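Local coordinates for cupin 2 conserved barrel domain protein (Leptotrichia buccalis, PDB 3RNS) that is of unknown function but folds into two cupin-like beta barrels, a family scaffold that often carries a small-molecule or metal site, at residues N146-K150 against P151-M155; K11-F15 against N16-T20; Y186-G190 against K191-V195. One frame throughout, in Å; residues are numbered along the deposited sequence.

Contact 1: N146-K150 against P151-M155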
loop_
_atom_site.group_PDB
_atom_site.type_symbol
_atom_site.label_atom_id
_atom_site.label_comp_id
_atom_site.label_asym_id
_atom_site.label_seq_id
_atom_site.Cartn_x
_atom_site.Cartn_y
_atom_site.Cartn_z
ATOM N N ASN A 146 -2.493 2.338 13.661
ATOM C CA ASN A 146 -1.188 2.600 13.132
ATOM C C ASN A 146 -0.380 1.326 13.032
ATOM O O ASN A 146 -0.307 0.585 13.979
ATOM C CB ASN A 146 -0.413 3.541 14.022
ATOM C CG ASN A 146 0.915 3.845 13.450
ATOM O OD1 ASN A 146 1.924 3.529 14.041
ATOM N ND2 ASN A 146 0.930 4.395 12.232
ATOM N N LEU A 147 0.223 1.081 11.874
ATOM C CA LEU A 147 1.039 -0.121 11.647
ATOM C C LEU A 147 2.505 0.191 11.852
ATOM O O LEU A 147 3.187 -0.548 12.549
ATOM C CB LEU A 147 0.823 -0.665 10.238
ATOM C CG LEU A 147 -0.619 -1.090 9.947
ATOM C CD1 LEU A 147 -0.746 -1.505 8.497
ATOM C CD2 LEU A 147 -0.991 -2.204 10.882
ATOM N N VAL A 148 2.978 1.292 11.266
ATOM C CA VAL A 148 4.376 1.746 11.402
ATOM C C VAL A 148 4.393 3.236 11.637
ATOM O O VAL A 148 3.695 3.962 10.945
ATOM C CB VAL A 148 5.138 1.516 10.041
ATOM C CG1 VAL A 148 6.538 2.030 10.128
ATOM C CG2 VAL A 148 5.098 0.036 9.613
ATOM N N ALA A 149 5.235 3.722 12.536
ATOM C CA ALA A 149 5.375 5.161 12.757
ATOM C C ALA A 149 6.867 5.494 12.998
ATOM O O ALA A 149 7.424 5.165 14.032
ATOM C CB ALA A 149 4.504 5.605 13.910
ATOM N N LYS A 150 7.502 6.081 11.976
ATOM C CA LYS A 150 8.946 6.345 11.929
ATOM C C LYS A 150 9.171 7.700 11.283
ATOM O O LYS A 150 8.276 8.231 10.634
ATOM C CB LYS A 150 9.615 5.301 11.077
ATOM C CG LYS A 150 9.418 3.905 11.546
ATOM C CD LYS A 150 10.166 2.977 10.618
ATOM C CE LYS A 150 9.953 1.505 10.975
ATOM N NZ LYS A 150 10.812 1.107 12.158
ATOM N N PRO A 151 10.377 8.264 11.412
ATOM C CA PRO A 151 10.482 9.614 10.871
ATOM C C PRO A 151 10.408 9.700 9.331
ATOM O O PRO A 151 10.148 10.771 8.794
ATOM C CB PRO A 151 11.852 10.103 11.396
ATOM C CG PRO A 151 12.571 8.849 11.953
ATOM C CD PRO A 151 11.701 7.662 11.666
ATOM N N ASN A 152 10.620 8.603 8.626
ATOM C CA ASN A 152 10.529 8.657 7.159
ATOM C C ASN A 152 9.348 7.875 6.607
ATOM O O ASN A 152 9.102 7.889 5.405
ATOM C CB ASN A 152 11.828 8.191 6.498
ATOM C CG ASN A 152 13.063 8.982 6.966
ATOM O OD1 ASN A 152 14.090 8.399 7.258
ATOM N ND2 ASN A 152 12.960 10.296 7.009
ATOM N N LEU A 153 8.575 7.234 7.480
ATOM C CA LEU A 153 7.521 6.340 7.029
ATOM C C LEU A 153 6.431 6.136 8.090
ATOM O O LEU A 153 6.711 5.808 9.265
ATOM C CB LEU A 153 8.150 4.992 6.659
ATOM C CG LEU A 153 7.206 3.912 6.155
ATOM C CD1 LEU A 153 6.596 4.330 4.797
ATOM C CD2 LEU A 153 7.930 2.531 6.081
ATOM N N VAL A 154 5.192 6.359 7.674
ATOM C CA VAL A 154 4.023 6.117 8.508
ATOM C C VAL A 154 3.016 5.313 7.712
ATOM O O VAL A 154 2.698 5.675 6.543
ATOM C CB VAL A 154 3.397 7.450 9.028
ATOM C CG1 VAL A 154 2.103 7.204 9.845
ATOM C CG2 VAL A 154 4.429 8.206 9.829
HETATM N N MSE A 155 2.545 4.203 8.297
HETATM C CA MSE A 155 1.510 3.390 7.660
HETATM C C MSE A 155 0.386 3.156 8.641
HETATM O O MSE A 155 0.615 2.757 9.782
HETATM C CB MSE A 155 2.045 2.032 7.145
HETATM C CG MSE A 155 3.173 2.160 6.110
HETATM SE SE MSE A 155 3.965 0.460 5.562
HETATM C CE MSE A 155 2.463 -0.294 4.586
#

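Contact 2: K11-F15 against N16-T20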
loop_
_atom_site.group_PDB
_atom_site.type_symbol
_atom_site.label_atom_id
_atom_site.label_comp_id
_atom_site.label_asym_id
_atom_site.label_seq_id
_atom_site.Cartn_x
_atom_site.Cartn_y
_atom_site.Cartn_z
ATOM N N LYS A 11 -5.580 11.430 -8.377
ATOM C CA LYS A 11 -6.270 10.679 -9.415
ATOM C C LYS A 11 -6.344 9.191 -9.013
ATOM O O LYS A 11 -5.338 8.633 -8.564
ATOM C CB LYS A 11 -5.484 10.837 -10.719
ATOM C CG LYS A 11 -5.842 9.879 -11.841
ATOM C CD LYS A 11 -5.038 10.145 -13.124
ATOM C CE LYS A 11 -5.699 11.218 -14.021
ATOM N NZ LYS A 11 -5.492 12.674 -13.606
ATOM N N PRO A 12 -7.515 8.546 -9.167
ATOM C CA PRO A 12 -7.606 7.099 -8.852
ATOM C C PRO A 12 -6.875 6.296 -9.913
ATOM O O PRO A 12 -7.003 6.611 -11.068
ATOM C CB PRO A 12 -9.095 6.810 -8.898
ATOM C CG PRO A 12 -9.644 7.840 -9.791
ATOM C CD PRO A 12 -8.823 9.098 -9.540
ATOM N N ILE A 13 -6.082 5.324 -9.479
ATOM C CA ILE A 13 -5.315 4.448 -10.335
ATOM C C ILE A 13 -5.508 3.025 -9.867
ATOM O O ILE A 13 -5.392 2.740 -8.668
ATOM C CB ILE A 13 -3.768 4.759 -10.249
ATOM C CG1 ILE A 13 -3.503 6.221 -10.638
ATOM C CG2 ILE A 13 -2.966 3.781 -11.196
ATOM C CD1 ILE A 13 -2.228 6.835 -10.029
ATOM N N ASN A 14 -5.799 2.138 -10.806
ATOM C CA ASN A 14 -5.904 0.734 -10.513
ATOM C C ASN A 14 -4.552 0.011 -10.738
ATOM O O ASN A 14 -4.195 -0.257 -11.869
ATOM C CB ASN A 14 -7.009 0.141 -11.367
ATOM C CG ASN A 14 -7.182 -1.341 -11.194
ATOM O OD1 ASN A 14 -6.544 -1.993 -10.382
ATOM N ND2 ASN A 14 -8.029 -1.913 -12.058
ATOM N N PHE A 15 -3.841 -0.332 -9.655
ATOM C CA PHE A 15 -2.491 -0.952 -9.793
ATOM C C PHE A 15 -2.563 -2.289 -10.473
ATOM O O PHE A 15 -1.651 -2.654 -11.199
ATOM C CB PHE A 15 -1.777 -1.079 -8.430
ATOM C CG PHE A 15 -1.350 0.243 -7.856
ATOM C CD1 PHE A 15 -1.308 1.380 -8.641
ATOM C CD2 PHE A 15 -0.978 0.352 -6.533
ATOM C CE1 PHE A 15 -0.845 2.587 -8.128
ATOM C CE2 PHE A 15 -0.532 1.543 -6.022
ATOM C CZ PHE A 15 -0.468 2.663 -6.802
ATOM N N ASN A 16 -3.675 -3.002 -10.279
ATOM C CA ASN A 16 -3.848 -4.237 -10.994
ATOM C C ASN A 16 -3.770 -4.080 -12.552
ATOM O O ASN A 16 -3.258 -4.941 -13.270
ATOM C CB ASN A 16 -5.148 -4.951 -10.547
ATOM C CG ASN A 16 -4.885 -6.404 -10.241
ATOM O OD1 ASN A 16 -4.165 -7.120 -11.002
ATOM N ND2 ASN A 16 -5.335 -6.826 -9.045
ATOM N N ARG A 17 -4.220 -2.945 -13.053
ATOM C CA ARG A 17 -4.151 -2.659 -14.461
ATOM C C ARG A 17 -2.814 -1.996 -14.775
ATOM O O ARG A 17 -2.317 -2.124 -15.876
ATOM C CB ARG A 17 -5.308 -1.695 -14.849
ATOM C CG ARG A 17 -5.299 -1.233 -16.235
ATOM C CD ARG A 17 -5.544 -2.473 -17.163
ATOM N NE ARG A 17 -5.485 -2.111 -18.569
ATOM C CZ ARG A 17 -4.385 -2.001 -19.287
ATOM N NH1 ARG A 17 -3.177 -2.233 -18.777
ATOM N NH2 ARG A 17 -4.495 -1.669 -20.546
ATOM N N LEU A 18 -2.275 -1.220 -13.839
ATOM C CA LEU A 18 -1.047 -0.430 -14.122
ATOM C C LEU A 18 0.128 -1.329 -14.346
ATOM O O LEU A 18 0.944 -1.059 -15.188
ATOM C CB LEU A 18 -0.707 0.530 -13.001
ATOM C CG LEU A 18 0.444 1.521 -13.266
ATOM C CD1 LEU A 18 0.223 2.495 -14.465
ATOM C CD2 LEU A 18 0.627 2.294 -12.029
ATOM N N ILE A 19 0.218 -2.417 -13.605
ATOM C CA ILE A 19 1.408 -3.274 -13.666
ATOM C C ILE A 19 0.986 -4.717 -13.923
ATOM O O ILE A 19 0.137 -5.288 -13.230
ATOM C CB ILE A 19 2.334 -3.150 -12.391
ATOM C CG1 ILE A 19 3.694 -3.823 -12.622
ATOM C CG2 ILE A 19 1.644 -3.725 -11.073
ATOM C CD1 ILE A 19 4.861 -3.284 -11.751
ATOM N N THR A 20 1.593 -5.294 -14.937
ATOM C CA THR A 20 1.259 -6.607 -15.392
ATOM C C THR A 20 2.590 -7.294 -15.829
ATOM O O THR A 20 3.586 -6.609 -16.089
ATOM C CB THR A 20 0.218 -6.518 -16.611
ATOM O OG1 THR A 20 0.883 -5.997 -17.751
ATOM C CG2 THR A 20 -1.028 -5.626 -16.328
#

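Contact 3: Y186-G190 against K191-V195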
loop_
_atom_site.group_PDB
_atom_site.type_symbol
_atom_site.label_atom_id
_atom_site.label_comp_id
_atom_site.label_asym_id
_atom_site.label_seq_id
_atom_site.Cartn_x
_atom_site.Cartn_y
_atom_site.Cartn_z
ATOM N N TYR A 186 -12.289 11.296 -2.033
ATOM C CA TYR A 186 -11.145 12.101 -1.600
ATOM C C TYR A 186 -11.163 13.470 -2.230
ATOM O O TYR A 186 -11.823 13.692 -3.235
ATOM C CB TYR A 186 -9.839 11.409 -1.948
ATOM C CG TYR A 186 -9.591 10.179 -1.149
ATOM C CD1 TYR A 186 -8.734 10.200 -0.059
ATOM C CD2 TYR A 186 -10.212 8.980 -1.477
ATOM C CE1 TYR A 186 -8.503 9.050 0.674
ATOM C CE2 TYR A 186 -10.011 7.852 -0.725
ATOM C CZ TYR A 186 -9.150 7.881 0.323
ATOM O OH TYR A 186 -8.929 6.732 1.068
ATOM N N TYR A 187 -10.524 14.423 -1.560
ATOM C CA TYR A 187 -10.368 15.746 -2.090
ATOM C C TYR A 187 -8.908 16.135 -1.985
ATOM O O TYR A 187 -8.243 15.862 -0.953
ATOM C CB TYR A 187 -11.186 16.779 -1.328
ATOM C CG TYR A 187 -12.692 16.559 -1.271
ATOM C CD1 TYR A 187 -13.573 17.285 -2.077
ATOM C CD2 TYR A 187 -13.230 15.664 -0.373
ATOM C CE1 TYR A 187 -14.951 17.087 -1.976
ATOM C CE2 TYR A 187 -14.567 15.463 -0.272
ATOM C CZ TYR A 187 -15.435 16.168 -1.067
ATOM O OH TYR A 187 -16.798 15.889 -0.905
ATOM N N VAL A 188 -8.401 16.764 -3.041
ATOM C CA VAL A 188 -7.064 17.362 -3.000
ATOM C C VAL A 188 -7.222 18.793 -3.460
ATOM O O VAL A 188 -7.674 19.027 -4.572
ATOM C CB VAL A 188 -6.033 16.603 -3.892
ATOM C CG1 VAL A 188 -4.710 17.425 -4.043
ATOM C CG2 VAL A 188 -5.732 15.225 -3.283
ATOM N N ASP A 189 -6.869 19.722 -2.580
ATOM C CA ASP A 189 -6.986 21.157 -2.841
ATOM C C ASP A 189 -8.400 21.464 -3.383
ATOM O O ASP A 189 -8.563 22.056 -4.446
ATOM C CB ASP A 189 -5.900 21.550 -3.828
ATOM C CG ASP A 189 -5.590 23.033 -3.817
ATOM O OD1 ASP A 189 -6.096 23.775 -2.940
ATOM O OD2 ASP A 189 -4.812 23.445 -4.715
ATOM N N GLY A 190 -9.416 20.984 -2.664
ATOM C CA GLY A 190 -10.805 21.160 -3.078
ATOM C C GLY A 190 -11.338 20.289 -4.211
ATOM O O GLY A 190 -12.551 20.191 -4.368
ATOM N N LYS A 191 -10.481 19.635 -4.983
ATOM C CA LYS A 191 -10.960 18.783 -6.060
ATOM C C LYS A 191 -11.318 17.339 -5.640
ATOM O O LYS A 191 -10.469 16.644 -5.153
ATOM C CB LYS A 191 -9.923 18.688 -7.115
ATOM C CG LYS A 191 -10.399 17.896 -8.265
ATOM C CD LYS A 191 -9.241 17.510 -9.067
ATOM C CE LYS A 191 -8.642 16.223 -8.589
ATOM N NZ LYS A 191 -7.448 15.981 -9.410
ATOM N N PRO A 192 -12.568 16.896 -5.894
ATOM C CA PRO A 192 -13.100 15.576 -5.510
ATOM C C PRO A 192 -12.846 14.445 -6.514
ATOM O O PRO A 192 -12.774 14.670 -7.718
ATOM C CB PRO A 192 -14.601 15.824 -5.393
ATOM C CG PRO A 192 -14.860 17.093 -6.147
ATOM C CD PRO A 192 -13.579 17.660 -6.643
ATOM N N PHE A 193 -12.650 13.238 -6.003
ATOM C CA PHE A 193 -12.525 12.071 -6.843
ATOM C C PHE A 193 -12.778 10.872 -5.958
ATOM O O PHE A 193 -12.536 10.898 -4.719
ATOM C CB PHE A 193 -11.152 12.010 -7.548
ATOM C CG PHE A 193 -9.971 12.098 -6.616
ATOM C CD1 PHE A 193 -9.493 13.306 -6.200
ATOM C CD2 PHE A 193 -9.343 10.962 -6.192
ATOM C CE1 PHE A 193 -8.415 13.385 -5.333
ATOM C CE2 PHE A 193 -8.249 11.018 -5.361
ATOM C CZ PHE A 193 -7.800 12.242 -4.901
ATOM N N ILE A 194 -13.368 9.865 -6.574
ATOM C CA ILE A 194 -13.719 8.665 -5.894
ATOM C C ILE A 194 -12.595 7.671 -6.109
ATOM O O ILE A 194 -12.117 7.481 -7.254
ATOM C CB ILE A 194 -14.973 8.002 -6.500
ATOM C CG1 ILE A 194 -16.152 8.962 -6.493
ATOM C CG2 ILE A 194 -15.240 6.670 -5.789
ATOM C CD1 ILE A 194 -16.443 9.524 -5.217
ATOM N N VAL A 195 -12.208 6.994 -5.041
ATOM C CA VAL A 195 -11.272 5.871 -5.098
ATOM C C VAL A 195 -12.029 4.623 -4.645
ATOM O O VAL A 195 -12.555 4.577 -3.535
ATOM C CB VAL A 195 -10.055 6.137 -4.224
ATOM C CG1 VAL A 195 -9.014 4.998 -4.345
ATOM C CG2 VAL A 195 -9.445 7.465 -4.638
#

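Contact 1: N146-K150 against P151-M155
Leu147 and Val148 both face Met155 across a tight beta hairpin, and this two-against-one pairing is a classic beta bulge. Met155, present as selenomethionine, offers its carbonyl O to both backbone amides: Leu147 N reaches Met155 O at 2.7 Å, while Val148 N lies 3.2 Å from the same oxygen, in the carbonyl plane and on a lone pair. The return bond runs from Met155 N to Val148 O. Nearer the turn, Lys150 N donates to Leu153 O at 2.8 Å, and Pro151 and Asn152 form the bend between the antiparallel strands.

The side chains divide between two faces. Val148, Leu153 and Met155 share the inner one, where the two valine methyls reach different neighbours: CG1, anti to the backbone N (chi1 177°), leans to Leu153 CD2 at 4.3 Å, whereas, in one of the two conformers of Met155, Val148 CG2 approaches Met155 SE at 4.2 Å. Tyr60 and Ile106 of the other six-stranded sheet pack onto Leu153 and Met155, so strands 59-65 and 101-108 cover this face. At the bulge the contact is made close to the main chain, with Leu147 CB beside Met155 CB, and Leu147 also touches Leu221.

Ala149 and Val154 occupy the other face as a non-hydrogen-bonded pair. Val154 spreads its methyls along the neighbouring strand, CG1 toward the amide of Asn146 and CG2 toward Lys150 O. Asn146 ND2 bonds to both Thr156 OG1 and Val148 O, and the two bonds together limit the rotation of the amide. ND2 donates to Val148 O at 3.1 Å, coming from above the carbonyl plane, 69° out of it, while Met155 N grips the same oxygen from only 18° off that plane.

Contact 2: K11-F15 against N16-T20
The chain passes at Asn14 from extended geometry into the short helix 15-18, and Asn14 O accepts from two successive amides. Leu18 N lies 2.9 Å from Asn14 O and in the carbonyl plane; Arg17 N, at the same distance from Asn14 O, stands 52° out of it. One residue on, Ile19 N donates to Phe15 O at 3.1 Å, and Ile19 then leaves helical geometry.

The Asn14 side chain occupies the N-cap position. With CG anti to the backbone N (chi1 178°), OD1 swings over the first turn and accepts a weak, bent bond from Asn16 N at 3.0 Å, while ND2 lies near Arg17 CB. Replacing Asn14 by an alanine would probably leave Asn16 N without this acceptor and the first turn less firmly capped. The Asn16 amide points elsewhere, its OD1 bonded to Lys102.

Beneath the helix the contacts are apolar. Leu18 CD2 rests against both Ile13 CG2 and Phe15 CD1, 4.0 Å from each; its approach to the Phe15 ring is oblique, and the Phe15 and Leu18 side chains run side by side in one direction. Phe15 continues down onto Ile31, Leu41 and Phe64, and Ile19 joins it there, its CG2 coming 3.5 Å from Phe15 O.

Contact 3: Y186-G190 against K191-V195
The ring of Phe193 is the main bump of this hairpin, lying across the opposite strand with Tyr186 CB under one face and Val188 CG2 at its edge. Tyr186 CB sits 4.0 Å from the ring centroid, 25° off the normal and offset toward the rim, a CH-pi contact; the valine methyl is 3.8 Å from Phe193 CE1. The ring reaches back over the strand because CG lies between the backbone N and the carbonyl carbon (chi1 54°). Tyr186 directs its own ring away from this spot, and Val195 CG2 nestles obliquely against it, 3.6 Å from Tyr186 CD2. Phe193, Tyr186, Val188 and Val195 thus interlock on a single face.

On the reverse face the Tyr187 ring crosses Pro192 obliquely, its CE1 resting 3.7 Å from Pro192 CB. The hydroxyl of Tyr187 extends past the proline to hydrogen bonds with Glu212 and Lys185.

A type I' turn from Val188 to Lys191 closes the hairpin, with positive phi at both Asp189 and Gly190. Four backbone bonds pair Tyr186 with Phe193 and Val188 with Lys191; the straightest at its acceptor is Tyr186 N to Phe193 O, 2.7 Å and nearly along the C=O axis.

The hairpin is the outer end of a four-stranded cupin-barrel sheet. Strand 183-188 is bonded on its other side to strand 209-212, while strand 191-196 is outermost within the chain. Tyr186 and Val195 pack inward on Val179 of strand 174-180, Phe193 and Val195 touch Ala201 of strand 199-203, and the N-terminal loop brings Pro12 against Phe193.

Overall arrangement
From the N terminus, contact 2 comes first: residues 13-14 add a short, weakly bonded edge strand beside strand 199-203 of the C-terminal barrel, and the helical turn that follows carries the chain onto strands 26-33 and 59-65 of the other barrel. Contact 1 closes the hairpin 142-150/153-160, at the far edge of the same six-stranded sheet and on the opposite side of the chain's centre, about 24 Å away between centres. Contact 3 then closes the hairpin 183-188/191-196 in the four-stranded sheet. The three follow in series, none nested or crossed. Contacts 2 and 3 touch, Pro12 CB lying 3.5 Å from Ile194 O; contact 1 touches neither.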